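Local structure of LanC-like protein GCR2 (Arabidopsis thaliana, 3T33) at residues L80-S94 with S387-D401. The protein binds zinc as a member of the LanC-like family and may play a role in abscisic acid signalling. Numbering follows the deposited sequence.
Sequences LYTGVLGTAYLLFKS and SLFEGIGGMAYMLLD
A water is gripped by three backbone groups: it donates to Leu80 O and Gly83 O and accepts from Leu388 N at 2.7 Å, tying the two loops together just ahead of their helices. Beside it, Phe389 N gives a hydrogen bond to Tyr81 O (3.0 Å). Phe389 CB lies over one face of the Tyr81 ring, 3.7 Å from its centroid, and the two rings run nearly parallel but slid apart, with little overlap. Tyr81 also touches Cys333, a zinc ligand, which places this end of the contact at the metal site. Gly86 lets Leu388 CB come within 3.6 Å of Gly86 CA. Further along, the side chain of Leu90 is a knob in the hole formed by Gly393, Ala396, Tyr397 and Leu400, its CD1 touching Ala396 CB and Leu400 CD1. The Lys93 chain bends at chi2 (97°), laying CD over one face of the Tyr397 ring, 3.6 Å from its centroid. A second bend at chi3 turns NZ to Asp401 OD1 in a 2.7 Å salt bridge, met from above the carboxylate plane. Asp401 OD2 has Tyr341 OH as second partner. Segments 84-94 and 392-401, their axes 9.8 Å apart at closest approach and 16° from parallel, are consistent with the inner layer of the LanC-like alpha/alpha toroid; helix 101-118 backs the first, helices 336-350 and 353-375 the second.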
ATOM      1  N   LEU A  80       7.075   1.916 -10.427  1.00 32.89           N
ATOM      2  CA  LEU A  80       6.382   2.662  -9.350  1.00 32.52           C
ATOM      3  C   LEU A  80       7.179   2.598  -8.065  1.00 32.50           C
ATOM      4  O   LEU A  80       7.264   3.585  -7.302  1.00 30.73           O
ATOM      5  CB  LEU A  80       4.968   2.110  -9.138  1.00 31.44           C
ATOM      6  CG  LEU A  80       4.059   2.899  -8.216  1.00 28.68           C
ATOM      7  CD1 LEU A  80       3.457   4.125  -8.926  1.00 24.52           C
ATOM      8  CD2 LEU A  80       2.942   1.983  -7.613  1.00 26.29           C
ATOM      9  N   TYR A  81       7.786   1.424  -7.885  1.00 33.53           N
ATOM     10  CA  TYR A  81       8.386   0.949  -6.636  1.00 34.12           C
ATOM     11  C   TYR A  81       9.572   1.788  -6.251  1.00 35.54           C
ATOM     12  O   TYR A  81       9.625   2.303  -5.110  1.00 36.00           O
ATOM     13  CB  TYR A  81       8.855  -0.511  -6.806  1.00 35.17           C
ATOM     14  CG  TYR A  81       9.305  -1.112  -5.513  1.00 35.10           C
ATOM     15  CD1 TYR A  81      10.620  -1.057  -5.127  1.00 33.72           C
ATOM     16  CD2 TYR A  81       8.382  -1.693  -4.644  1.00 35.19           C
ATOM     17  CE1 TYR A  81      11.004  -1.559  -3.921  1.00 36.16           C
ATOM     18  CE2 TYR A  81       8.749  -2.198  -3.467  1.00 31.58           C
ATOM     19  CZ  TYR A  81      10.042  -2.117  -3.095  1.00 34.40           C
ATOM     20  OH  TYR A  81      10.394  -2.653  -1.914  1.00 32.00           O
ATOM     21  N   THR A  82      10.522   1.957  -7.183  1.00 35.09           N
ATOM     22  CA  THR A  82      11.665   2.829  -6.926  1.00 35.16           C
ATOM     23  C   THR A  82      11.900   3.891  -8.010  1.00 34.37           C
ATOM     24  O   THR A  82      12.677   4.811  -7.826  1.00 33.65           O
ATOM     25  CB  THR A  82      12.979   2.039  -6.640  1.00 36.11           C
ATOM     26  OG1 THR A  82      13.183   1.008  -7.632  1.00 36.28           O
ATOM     27  CG2 THR A  82      12.916   1.396  -5.289  1.00 36.18           C
ATOM     28  N   GLY A  83      11.230   3.781  -9.135  1.00 34.23           N
ATOM     29  CA  GLY A  83      11.558   4.663 -10.249  1.00 33.17           C
ATOM     30  C   GLY A  83      10.636   5.857 -10.372  1.00 34.14           C
ATOM     31  O   GLY A  83       9.936   6.277  -9.389  1.00 34.80           O
ATOM     32  N   VAL A  84      10.555   6.371 -11.585  1.00 31.93           N
ATOM     33  CA  VAL A  84       9.998   7.669 -11.782  1.00 31.82           C
ATOM     34  C   VAL A  84       8.468   7.638 -11.777  1.00 30.97           C
ATOM     35  O   VAL A  84       7.822   8.637 -11.514  1.00 30.65           O
ATOM     36  CB  VAL A  84      10.615   8.329 -13.057  1.00 32.96           C
ATOM     37  CG1 VAL A  84       9.814   9.562 -13.469  1.00 30.03           C
ATOM     38  CG2 VAL A  84      12.073   8.680 -12.777  1.00 32.46           C
ATOM     39  N   LEU A  85       7.903   6.467 -12.024  1.00 28.78           N
ATOM     40  CA  LEU A  85       6.481   6.315 -11.934  1.00 28.66           C
ATOM     41  C   LEU A  85       5.975   6.564 -10.481  1.00 27.10           C
ATOM     42  O   LEU A  85       4.870   7.063 -10.301  1.00 27.80           O
ATOM     43  CB  LEU A  85       6.019   4.933 -12.455  1.00 28.18           C
ATOM     44  CG  LEU A  85       4.524   4.992 -12.824  1.00 28.07           C
ATOM     45  CD1 LEU A  85       4.201   5.785 -14.155  1.00 26.83           C
ATOM     46  CD2 LEU A  85       3.882   3.620 -12.876  1.00 26.73           C
ATOM     47  N   GLY A  86       6.782   6.212  -9.486  1.00 25.47           N
ATOM     48  CA  GLY A  86       6.522   6.584  -8.083  1.00 26.16           C
ATOM     49  C   GLY A  86       6.266   8.071  -7.950  1.00 25.98           C
ATOM     50  O   GLY A  86       5.344   8.502  -7.275  1.00 27.52           O
ATOM     51  N   THR A  87       7.018   8.865  -8.677  1.00 26.03           N
ATOM     52  CA  THR A  87       6.852  10.308  -8.638  1.00 26.28           C
ATOM     53  C   THR A  87       5.582  10.730  -9.328  1.00 27.19           C
ATOM     54  O   THR A  87       4.824  11.535  -8.759  1.00 28.26           O
ATOM     55  CB  THR A  87       8.089  10.994  -9.273  1.00 26.73           C
ATOM     56  OG1 THR A  87       9.234  10.663  -8.468  1.00 24.97           O
ATOM     57  CG2 THR A  87       7.919  12.476  -9.346  1.00 25.71           C
ATOM     58  N   ALA A  88       5.309  10.175 -10.521  1.00 25.21           N
ATOM     59  CA  ALA A  88       4.075  10.464 -11.187  1.00 24.25           C
ATOM     60  C   ALA A  88       2.864  10.131 -10.298  1.00 25.31           C
ATOM     61  O   ALA A  88       1.856  10.858 -10.265  1.00 26.73           O
ATOM     62  CB  ALA A  88       3.981   9.646 -12.535  1.00 23.58           C
ATOM     63  N   TYR A  89       2.928   9.003  -9.610  1.00 24.85           N
ATOM     64  CA  TYR A  89       1.795   8.590  -8.784  1.00 24.58           C
ATOM     65  C   TYR A  89       1.585   9.521  -7.612  1.00 23.62           C
ATOM     66  O   TYR A  89       0.473   9.861  -7.251  1.00 24.83           O
ATOM     67  CB  TYR A  89       1.961   7.105  -8.339  1.00 22.79           C
ATOM     68  CG  TYR A  89       0.648   6.444  -8.022  1.00 23.86           C
ATOM     69  CD1 TYR A  89      -0.534   6.763  -8.694  1.00 20.18           C
ATOM     70  CD2 TYR A  89       0.561   5.554  -6.960  1.00 28.27           C
ATOM     71  CE1 TYR A  89      -1.763   6.156  -8.326  1.00 19.74           C
ATOM     72  CE2 TYR A  89      -0.623   4.962  -6.605  1.00 26.26           C
ATOM     73  CZ  TYR A  89      -1.774   5.234  -7.281  1.00 26.64           C
ATOM     74  OH  TYR A  89      -2.913   4.565  -6.809  1.00 31.75           O
ATOM     75  N   LEU A  90       2.670   9.956  -7.033  1.00 24.77           N
ATOM     76  CA  LEU A  90       2.598  10.925  -5.933  1.00 26.29           C
ATOM     77  C   LEU A  90       1.934  12.228  -6.434  1.00 28.48           C
ATOM     78  O   LEU A  90       1.143  12.872  -5.709  1.00 29.73           O
ATOM     79  CB  LEU A  90       3.993  11.162  -5.366  1.00 23.00           C
ATOM     80  CG  LEU A  90       4.050  12.378  -4.384  1.00 28.44           C
ATOM     81  CD1 LEU A  90       3.154  12.164  -3.142  1.00 21.34           C
ATOM     82  CD2 LEU A  90       5.532  12.673  -3.980  1.00 20.19           C
ATOM     83  N   LEU A  91       2.259  12.605  -7.687  1.00 29.97           N
ATOM     84  CA  LEU A  91       1.724  13.802  -8.334  1.00 30.75           C
ATOM     85  C   LEU A  91       0.277  13.637  -8.635  1.00 31.28           C
ATOM     86  O   LEU A  91      -0.531  14.587  -8.487  1.00 32.11           O
ATOM     87  CB  LEU A  91       2.527  14.117  -9.615  1.00 30.26           C
ATOM     88  CG  LEU A  91       3.813  14.881  -9.281  1.00 29.66           C
ATOM     89  CD1 LEU A  91       4.731  14.815 -10.450  1.00 27.33           C
ATOM     90  CD2 LEU A  91       3.465  16.336  -8.984  1.00 26.45           C
ATOM     91  N   PHE A  92      -0.063  12.435  -9.097  1.00 31.94           N
ATOM     92  CA  PHE A  92      -1.476  12.061  -9.248  1.00 32.12           C
ATOM     93  C   PHE A  92      -2.291  12.149  -7.897  1.00 32.70           C
ATOM     94  O   PHE A  92      -3.377  12.705  -7.860  1.00 33.54           O
ATOM     95  CB  PHE A  92      -1.613  10.662  -9.885  1.00 31.14           C
ATOM     96  CG  PHE A  92      -3.028  10.320 -10.248  1.00 31.34           C
ATOM     97  CD1 PHE A  92      -3.675  10.990 -11.269  1.00 31.06           C
ATOM     98  CD2 PHE A  92      -3.732   9.368  -9.541  1.00 32.53           C
ATOM     99  CE1 PHE A  92      -5.019  10.726 -11.578  1.00 28.92           C
ATOM    100  CE2 PHE A  92      -5.091   9.102  -9.844  1.00 33.55           C
ATOM    101  CZ  PHE A  92      -5.712   9.789 -10.893  1.00 29.71           C
ATOM    102  N   LYS A  93      -1.772  11.579  -6.824  1.00 32.23           N
ATOM    103  CA  LYS A  93      -2.423  11.637  -5.526  1.00 33.12           C
ATOM    104  C   LYS A  93      -2.589  13.110  -5.080  1.00 33.82           C
ATOM    105  O   LYS A  93      -3.607  13.513  -4.489  1.00 35.64           O
ATOM    106  CB  LYS A  93      -1.528  10.923  -4.526  1.00 31.81           C
ATOM    107  CG  LYS A  93      -1.982  11.076  -3.117  1.00 33.81           C
ATOM    108  CD  LYS A  93      -2.803   9.877  -2.630  1.00 37.30           C
ATOM    109  CE  LYS A  93      -4.202  10.155  -2.625  1.00 36.74           C
ATOM    110  NZ  LYS A  93      -4.974   8.884  -2.416  1.00 40.22           N
ATOM    111  N   SER A  94      -1.598  13.917  -5.383  1.00 33.69           N
ATOM    112  CA  SER A  94      -1.648  15.323  -5.049  1.00 33.90           C
ATOM    113  C   SER A  94      -2.677  16.049  -5.871  1.00 33.82           C
ATOM    114  O   SER A  94      -3.374  16.944  -5.396  1.00 32.38           O
ATOM    115  CB  SER A  94      -0.298  15.944  -5.313  1.00 33.90           C
ATOM    116  OG  SER A  94      -0.339  17.292  -4.921  1.00 35.33           O
ATOM    117  N   SER A 387      12.156   7.528  -3.539  1.00 32.95           N
ATOM    118  CA  SER A 387      11.176   6.669  -4.165  1.00 31.73           C
ATOM    119  C   SER A 387       9.813   6.626  -3.420  1.00 31.95           C
ATOM    120  O   SER A 387       9.692   7.021  -2.239  1.00 32.10           O
ATOM    121  CB  SER A 387      11.744   5.264  -4.264  1.00 31.66           C
ATOM    122  OG  SER A 387      12.070   4.747  -2.986  1.00 29.40           O
ATOM    123  N   LEU A 388       8.801   6.131  -4.117  1.00 30.03           N
ATOM    124  CA  LEU A 388       7.535   5.877  -3.541  1.00 29.78           C
ATOM    125  C   LEU A 388       7.616   4.761  -2.471  1.00 30.94           C
ATOM    126  O   LEU A 388       7.156   4.963  -1.337  1.00 32.48           O
ATOM    127  CB  LEU A 388       6.569   5.500  -4.638  1.00 27.23           C
ATOM    128  CG  LEU A 388       5.107   6.006  -4.578  1.00 30.84           C
ATOM    129  CD1 LEU A 388       4.106   4.866  -4.798  1.00 27.82           C
ATOM    130  CD2 LEU A 388       4.741   6.841  -3.327  1.00 24.11           C
ATOM    131  N   PHE A 389       8.192   3.587  -2.795  1.00 30.36           N
ATOM    132  CA  PHE A 389       8.146   2.459  -1.852  1.00 29.24           C
ATOM    133  C   PHE A 389       9.218   2.380  -0.775  1.00 29.22           C
ATOM    134  O   PHE A 389       9.069   1.650   0.190  1.00 30.17           O
ATOM    135  CB  PHE A 389       7.927   1.121  -2.547  1.00 29.33           C
ATOM    136  CG  PHE A 389       6.462   0.834  -2.886  1.00 27.88           C
ATOM    137  CD1 PHE A 389       5.791   1.586  -3.845  1.00 26.18           C
ATOM    138  CD2 PHE A 389       5.771  -0.200  -2.244  1.00 25.74           C
ATOM    139  CE1 PHE A 389       4.429   1.355  -4.118  1.00 27.38           C
ATOM    140  CE2 PHE A 389       4.427  -0.468  -2.534  1.00 25.46           C
ATOM    141  CZ  PHE A 389       3.733   0.329  -3.470  1.00 23.20           C
ATOM    142  N   GLU A 390      10.253   3.192  -0.868  1.00 30.35           N
ATOM    143  CA  GLU A 390      11.362   3.075   0.066  1.00 30.67           C
ATOM    144  C   GLU A 390      11.665   4.396   0.694  1.00 30.38           C
ATOM    145  O   GLU A 390      12.061   4.451   1.871  1.00 30.08           O
ATOM    146  CB  GLU A 390      12.620   2.618  -0.644  1.00 30.97           C
ATOM    147  CG  GLU A 390      12.623   1.145  -1.014  1.00 35.95           C
ATOM    148  CD  GLU A 390      13.907   0.682  -1.762  1.00 40.65           C
ATOM    149  OE1 GLU A 390      14.720   1.554  -2.205  1.00 41.20           O
ATOM    150  OE2 GLU A 390      14.076  -0.567  -1.902  1.00 40.86           O
ATOM    151  N   GLY A 391      11.547   5.457  -0.102  1.00 29.99           N
ATOM    152  CA  GLY A 391      11.941   6.788   0.377  1.00 30.04           C
ATOM    153  C   GLY A 391      10.786   7.696   0.815  1.00 30.17           C
ATOM    154  O   GLY A 391       9.684   7.212   1.178  1.00 29.35           O
ATOM    155  N   ILE A 392      11.034   9.003   0.754  1.00 29.10           N
ATOM    156  CA  ILE A 392      10.130   9.940   1.354  1.00 29.10           C
ATOM    157  C   ILE A 392       8.968  10.211   0.434  1.00 28.69           C
ATOM    158  O   ILE A 392       7.987  10.831   0.839  1.00 29.33           O
ATOM    159  CB  ILE A 392      10.806  11.291   1.787  1.00 29.11           C
ATOM    160  CG1 ILE A 392      11.408  12.055   0.597  1.00 28.60           C
ATOM    161  CG2 ILE A 392      11.843  11.042   2.803  1.00 31.03           C
ATOM    162  CD1 ILE A 392      11.976  13.411   0.946  1.00 32.23           C
ATOM    163  N   GLY A 393       9.096   9.813  -0.824  1.00 29.42           N
ATOM    164  CA  GLY A 393       7.932   9.845  -1.756  1.00 28.40           C
ATOM    165  C   GLY A 393       6.692   9.227  -1.088  1.00 27.81           C
ATOM    166  O   GLY A 393       5.594   9.750  -1.201  1.00 28.16           O
ATOM    167  N   GLY A 394       6.870   8.118  -0.376  1.00 27.40           N
ATOM    168  CA  GLY A 394       5.741   7.340   0.183  1.00 27.80           C
ATOM    169  C   GLY A 394       5.176   7.977   1.465  1.00 28.69           C
ATOM    170  O   GLY A 394       3.945   7.829   1.816  1.00 28.49           O
ATOM    171  N   MET A 395       6.051   8.683   2.148  1.00 28.43           N
ATOM    172  CA  MET A 395       5.661   9.512   3.338  1.00 30.91           C
ATOM    173  C   MET A 395       4.816  10.636   2.867  1.00 30.50           C
ATOM    174  O   MET A 395       3.760  10.861   3.427  1.00 31.36           O
ATOM    175  CB  MET A 395       6.885  10.064   4.047  1.00 30.03           C
ATOM    176  CG  MET A 395       6.575  10.750   5.378  1.00 36.05           C
ATOM    177  SD  MET A 395       8.066  11.360   6.159  1.00 42.62           S
ATOM    178  CE  MET A 395       7.364  12.446   7.409  1.00 51.07           C
ATOM    179  N   ALA A 396       5.229  11.340   1.803  1.00 30.71           N
ATOM    180  CA  ALA A 396       4.308  12.385   1.247  1.00 30.20           C
ATOM    181  C   ALA A 396       2.973  11.804   0.807  1.00 29.47           C
ATOM    182  O   ALA A 396       1.938  12.439   0.949  1.00 30.12           O
ATOM    183  CB  ALA A 396       4.938  13.133   0.039  1.00 30.12           C
ATOM    184  N   TYR A 397       3.009  10.593   0.254  1.00 27.92           N
ATOM    185  CA  TYR A 397       1.823   9.989  -0.280  1.00 26.55           C
ATOM    186  C   TYR A 397       0.856   9.691   0.879  1.00 26.92           C
ATOM    187  O   TYR A 397      -0.338   9.942   0.811  1.00 25.06           O
ATOM    188  CB  TYR A 397       2.232   8.692  -1.022  1.00 26.70           C
ATOM    189  CG  TYR A 397       1.099   8.102  -1.803  1.00 24.63           C
ATOM    190  CD1 TYR A 397       0.054   7.388  -1.164  1.00 19.96           C
ATOM    191  CD2 TYR A 397       1.058   8.240  -3.189  1.00 22.40           C
ATOM    192  CE1 TYR A 397      -1.023   6.858  -1.930  1.00 21.66           C
ATOM    193  CE2 TYR A 397      -0.007   7.726  -3.941  1.00 22.47           C
ATOM    194  CZ  TYR A 397      -1.053   7.061  -3.320  1.00 21.48           C
ATOM    195  OH  TYR A 397      -2.094   6.560  -4.122  1.00 21.87           O
ATOM    196  N   MET A 398       1.404   9.176   1.958  1.00 28.00           N
ATOM    197  CA  MET A 398       0.618   8.810   3.123  1.00 29.33           C
ATOM    198  C   MET A 398       0.049  10.111   3.738  1.00 30.19           C
ATOM    199  O   MET A 398      -1.154  10.195   4.085  1.00 29.91           O
ATOM    200  CB  MET A 398       1.507   8.013   4.110  1.00 28.57           C
ATOM    201  CG  MET A 398       0.790   7.499   5.362  1.00 30.55           C
ATOM    202  SD  MET A 398       0.614   8.842   6.497  1.00 31.03           S
ATOM    203  CE  MET A 398       2.268   8.886   7.152  1.00 22.42           C
ATOM    204  N   LEU A 399       0.886  11.136   3.785  1.00 30.38           N
ATOM    205  CA  LEU A 399       0.491  12.410   4.392  1.00 31.69           C
ATOM    206  C   LEU A 399      -0.703  13.017   3.659  1.00 31.82           C
ATOM    207  O   LEU A 399      -1.750  13.407   4.298  1.00 30.88           O
ATOM    208  CB  LEU A 399       1.662  13.390   4.443  1.00 31.17           C
ATOM    209  CG  LEU A 399       2.611  13.536   5.642  1.00 35.97           C
ATOM    210  CD1 LEU A 399       2.442  12.451   6.697  1.00 37.08           C
ATOM    211  CD2 LEU A 399       4.123  13.820   5.211  1.00 35.67           C
ATOM    212  N   LEU A 400      -0.584  13.034   2.325  1.00 30.00           N
ATOM    213  CA  LEU A 400      -1.681  13.504   1.492  1.00 29.91           C
ATOM    214  C   LEU A 400      -2.953  12.702   1.730  1.00 30.25           C
ATOM    215  O   LEU A 400      -4.077  13.250   1.724  1.00 30.14           O
ATOM    216  CB  LEU A 400      -1.269  13.402   0.024  1.00 30.22           C
ATOM    217  CG  LEU A 400      -0.182  14.430  -0.348  1.00 31.31           C
ATOM    218  CD1 LEU A 400       0.355  14.208  -1.766  1.00 32.50           C
ATOM    219  CD2 LEU A 400      -0.684  15.904  -0.185  1.00 29.78           C
ATOM    220  N   ASP A 401      -2.804  11.393   1.927  1.00 28.71           N
ATOM    221  CA  ASP A 401      -3.983  10.507   2.057  1.00 29.92           C
ATOM    222  C   ASP A 401      -4.678  10.739   3.468  1.00 31.23           C
ATOM    223  O   ASP A 401      -5.878  10.425   3.661  1.00 30.44           O
ATOM    224  CB  ASP A 401      -3.525   9.059   1.878  1.00 28.95           C
ATOM    225  CG  ASP A 401      -4.256   8.311   0.812  1.00 30.43           C
ATOM    226  OD1 ASP A 401      -5.277   8.794   0.268  1.00 31.86           O
ATOM    227  OD2 ASP A 401      -3.796   7.173   0.516  1.00 29.83           O
TER
HETATM  228  O   HOH W   1       9.232   5.252  -6.682  1.00 29.51           O